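Hemolysin activator protein CdiB (Acinetobacter baumannii ACICU, PDB 6WIL) probably exports a partner CdiA toxin across the outer membrane, as a two-partner secretion transporter of the Omp85 superfamily used in contact-dependent growth inhibition. Local coordinates at residues A[145-150]-A[207-212]. Sequence-based numbering, arbitrary orientation.
Sequences IVIQEG and LILKLQ
I145 lies alongside L209, its CG2 3.9 Å from L209 CD1. F163 touches I145 and L207 on the same face. V146 bonds through its backbone on both sides of I208: its N donates to L207 O, and its O accepts from L209 N, both 2.8 Å. Its side chain turns to the other face, where CB meets CD1 of I208 at 3.7 Å. The CG1 branch of I147 lies beside the backbone N (chi1 -45°), and CD1 reaches CD1 of L209 at 3.8 Å.

At Q148 the register slips by one residue, a beta bulge. Q148 N still donates to L209 O, but the bond is bent (131°). The extended Q148 side chain runs alongside K210. K210 NZ donates a hydrogen bond to Q148 OE1 (3.2 Å) from above the amide plane, because its chain bends at chi3 and chi4. E149 then pairs with K210, and E149 O accepts L211 N at 2.8 Å. A water bridges E149 OE2 and L211 O.

Strand 185-193 pairs antiparallel with the other edge of 207-212. Strand 132-149, helices 154-160 and 171-181, and strands 185-193 and 204-213 follow the beta-alpha-alpha-beta-beta order of a POTRA domain, the second of two. Its first and last strands pair here in parallel, beside the barrel.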
ATOM      1  N   ILE A 145     -25.894   0.678  14.309  1.00 50.25           N
ATOM      2  CA  ILE A 145     -24.811  -0.274  14.099  1.00 41.07           C
ATOM      3  C   ILE A 145     -24.995  -1.389  15.119  1.00 44.01           C
ATOM      4  O   ILE A 145     -25.021  -1.135  16.328  1.00 46.05           O
ATOM      5  CB  ILE A 145     -23.435   0.398  14.231  1.00 52.96           C
ATOM      6  CG1 ILE A 145     -23.239   1.404  13.096  1.00 47.57           C
ATOM      7  CG2 ILE A 145     -22.320  -0.646  14.222  1.00 48.67           C
ATOM      8  CD1 ILE A 145     -22.630   2.712  13.536  1.00 57.71           C
ATOM      9  N   VAL A 146     -25.169  -2.615  14.638  1.00 41.85           N
ATOM     10  CA  VAL A 146     -25.489  -3.756  15.487  1.00 32.85           C
ATOM     11  C   VAL A 146     -24.290  -4.690  15.505  1.00 41.63           C
ATOM     12  O   VAL A 146     -23.904  -5.239  14.466  1.00 52.26           O
ATOM     13  CB  VAL A 146     -26.752  -4.490  15.009  1.00 47.21           C
ATOM     14  CG1 VAL A 146     -26.944  -5.788  15.788  1.00 32.76           C
ATOM     15  CG2 VAL A 146     -27.976  -3.596  15.157  1.00 39.13           C
ATOM     16  N   ILE A 147     -23.704  -4.872  16.687  1.00 41.51           N
ATOM     17  CA  ILE A 147     -22.590  -5.802  16.868  1.00 41.77           C
ATOM     18  C   ILE A 147     -23.211  -7.121  17.317  1.00 53.02           C
ATOM     19  O   ILE A 147     -23.358  -7.396  18.508  1.00 43.72           O
ATOM     20  CB  ILE A 147     -21.557  -5.275  17.859  1.00 38.78           C
ATOM     21  CG1 ILE A 147     -21.247  -3.802  17.580  1.00 46.69           C
ATOM     22  CG2 ILE A 147     -20.283  -6.105  17.783  1.00 37.69           C
ATOM     23  CD1 ILE A 147     -20.701  -3.536  16.186  1.00 36.89           C
ATOM     24  N   GLN A 148     -23.590  -7.948  16.340  1.00 48.81           N
ATOM     25  CA  GLN A 148     -24.213  -9.227  16.659  1.00 39.88           C
ATOM     26  C   GLN A 148     -23.245 -10.158  17.376  1.00 50.05           C
ATOM     27  O   GLN A 148     -23.672 -11.028  18.147  1.00 46.02           O
ATOM     28  CB  GLN A 148     -24.740  -9.883  15.380  1.00 38.80           C
ATOM     29  CG  GLN A 148     -25.437 -11.219  15.593  1.00 55.96           C
ATOM     30  CD  GLN A 148     -25.956 -11.819  14.301  1.00 72.05           C
ATOM     31  OE1 GLN A 148     -25.683 -12.980  13.989  1.00 74.76           O
ATOM     32  NE2 GLN A 148     -26.716 -11.032  13.546  1.00 49.73           N
ATOM     33  N   GLU A 149     -21.944  -9.978  17.161  1.00 46.77           N
ATOM     34  CA  GLU A 149     -20.952 -10.908  17.673  1.00 49.74           C
ATOM     35  C   GLU A 149     -19.607 -10.200  17.776  1.00 53.42           C
ATOM     36  O   GLU A 149     -19.228  -9.442  16.879  1.00 44.02           O
ATOM     37  CB  GLU A 149     -20.859 -12.135  16.760  1.00 45.63           C
ATOM     38  CG  GLU A 149     -19.826 -13.161  17.156  1.00 60.03           C
ATOM     39  CD  GLU A 149     -19.777 -14.314  16.175  1.00 66.34           C
ATOM     40  OE1 GLU A 149     -20.822 -14.607  15.554  1.00 74.53           O
ATOM     41  OE2 GLU A 149     -18.695 -14.916  16.015  1.00 71.73           O
ATOM     42  N   GLY A 150     -18.903 -10.444  18.871  1.00 47.81           N
ATOM     43  CA  GLY A 150     -17.589  -9.873  19.093  1.00 34.14           C
ATOM     44  C   GLY A 150     -17.641  -8.621  19.949  1.00 35.66           C
ATOM     45  O   GLY A 150     -18.645  -7.903  19.996  1.00 43.70           O
ATOM     46  N   LEU A 207     -26.772  -1.765  10.185  1.00 54.02           N
ATOM     47  CA  LEU A 207     -25.472  -2.318   9.827  1.00 42.19           C
ATOM     48  C   LEU A 207     -25.172  -3.466  10.783  1.00 43.79           C
ATOM     49  O   LEU A 207     -24.800  -3.247  11.939  1.00 48.41           O
ATOM     50  CB  LEU A 207     -24.399  -1.239   9.890  1.00 43.33           C
ATOM     51  CG  LEU A 207     -23.037  -1.653   9.334  1.00 47.36           C
ATOM     52  CD1 LEU A 207     -23.174  -2.012   7.871  1.00 50.32           C
ATOM     53  CD2 LEU A 207     -22.002  -0.556   9.528  1.00 44.33           C
ATOM     54  N   ILE A 208     -25.320  -4.692  10.290  1.00 53.02           N
ATOM     55  CA  ILE A 208     -25.111  -5.891  11.092  1.00 41.77           C
ATOM     56  C   ILE A 208     -23.656  -6.322  10.960  1.00 46.28           C
ATOM     57  O   ILE A 208     -23.208  -6.694   9.870  1.00 48.64           O
ATOM     58  CB  ILE A 208     -26.059  -7.019  10.657  1.00 58.51           C
ATOM     59  CG1 ILE A 208     -27.494  -6.499  10.553  1.00 56.46           C
ATOM     60  CG2 ILE A 208     -25.981  -8.189  11.630  1.00 52.69           C
ATOM     61  CD1 ILE A 208     -27.986  -5.814  11.809  1.00 50.26           C
ATOM     62  N   LEU A 209     -22.923  -6.285  12.072  1.00 48.05           N
ATOM     63  CA  LEU A 209     -21.509  -6.636  12.106  1.00 37.41           C
ATOM     64  C   LEU A 209     -21.298  -7.885  12.952  1.00 41.11           C
ATOM     65  O   LEU A 209     -21.745  -7.941  14.102  1.00 50.58           O
ATOM     66  CB  LEU A 209     -20.673  -5.482  12.667  1.00 47.98           C
ATOM     67  CG  LEU A 209     -20.470  -4.264  11.768  1.00 36.98           C
ATOM     68  CD1 LEU A 209     -19.788  -3.142  12.532  1.00 29.94           C
ATOM     69  CD2 LEU A 209     -19.652  -4.658  10.558  1.00 40.44           C
ATOM     70  N   LYS A 210     -20.616  -8.877  12.385  1.00 35.50           N
ATOM     71  CA  LYS A 210     -20.163 -10.059  13.114  1.00 38.30           C
ATOM     72  C   LYS A 210     -18.638 -10.028  13.162  1.00 55.04           C
ATOM     73  O   LYS A 210     -17.978 -10.123  12.120  1.00 47.24           O
ATOM     74  CB  LYS A 210     -20.670 -11.344  12.463  1.00 47.42           C
ATOM     75  CG  LYS A 210     -22.065 -11.761  12.906  1.00 57.10           C
ATOM     76  CD  LYS A 210     -22.395 -13.171  12.438  1.00 69.00           C
ATOM     77  CE  LYS A 210     -23.001 -13.172  11.048  1.00 66.40           C
ATOM     78  NZ  LYS A 210     -24.386 -12.629  11.065  1.00 81.29           N
ATOM     79  N   LEU A 211     -18.082  -9.898  14.365  1.00 46.93           N
ATOM     80  CA  LEU A 211     -16.650  -9.712  14.557  1.00 40.57           C
ATOM     81  C   LEU A 211     -16.054 -10.884  15.328  1.00 48.53           C
ATOM     82  O   LEU A 211     -16.687 -11.438  16.234  1.00 43.13           O
ATOM     83  CB  LEU A 211     -16.357  -8.402  15.303  1.00 28.32           C
ATOM     84  CG  LEU A 211     -16.936  -7.105  14.730  1.00 45.29           C
ATOM     85  CD1 LEU A 211     -16.621  -5.929  15.641  1.00 37.36           C
ATOM     86  CD2 LEU A 211     -16.425  -6.839  13.317  1.00 35.29           C
ATOM     87  N   GLN A 212     -14.827 -11.247  14.963  1.00 37.41           N
ATOM     88  CA  GLN A 212     -14.055 -12.268  15.658  1.00 38.52           C
ATOM     89  C   GLN A 212     -12.622 -11.776  15.755  1.00 40.92           C
ATOM     90  O   GLN A 212     -11.958 -11.597  14.730  1.00 37.99           O
ATOM     91  CB  GLN A 212     -14.123 -13.610  14.924  1.00 52.30           C
ATOM     92  CG  GLN A 212     -13.017 -14.580  15.284  1.00 58.49           C
ATOM     93  CD  GLN A 212     -13.062 -15.837  14.442  1.00 80.10           C
ATOM     94  OE1 GLN A 212     -14.014 -16.613  14.519  1.00 84.57           O
ATOM     95  NE2 GLN A 212     -12.037 -16.039  13.619  1.00 79.16           N
TER
HETATM   96  O   HOH W   1     -16.446 -13.827  18.112  1.00 51.60           O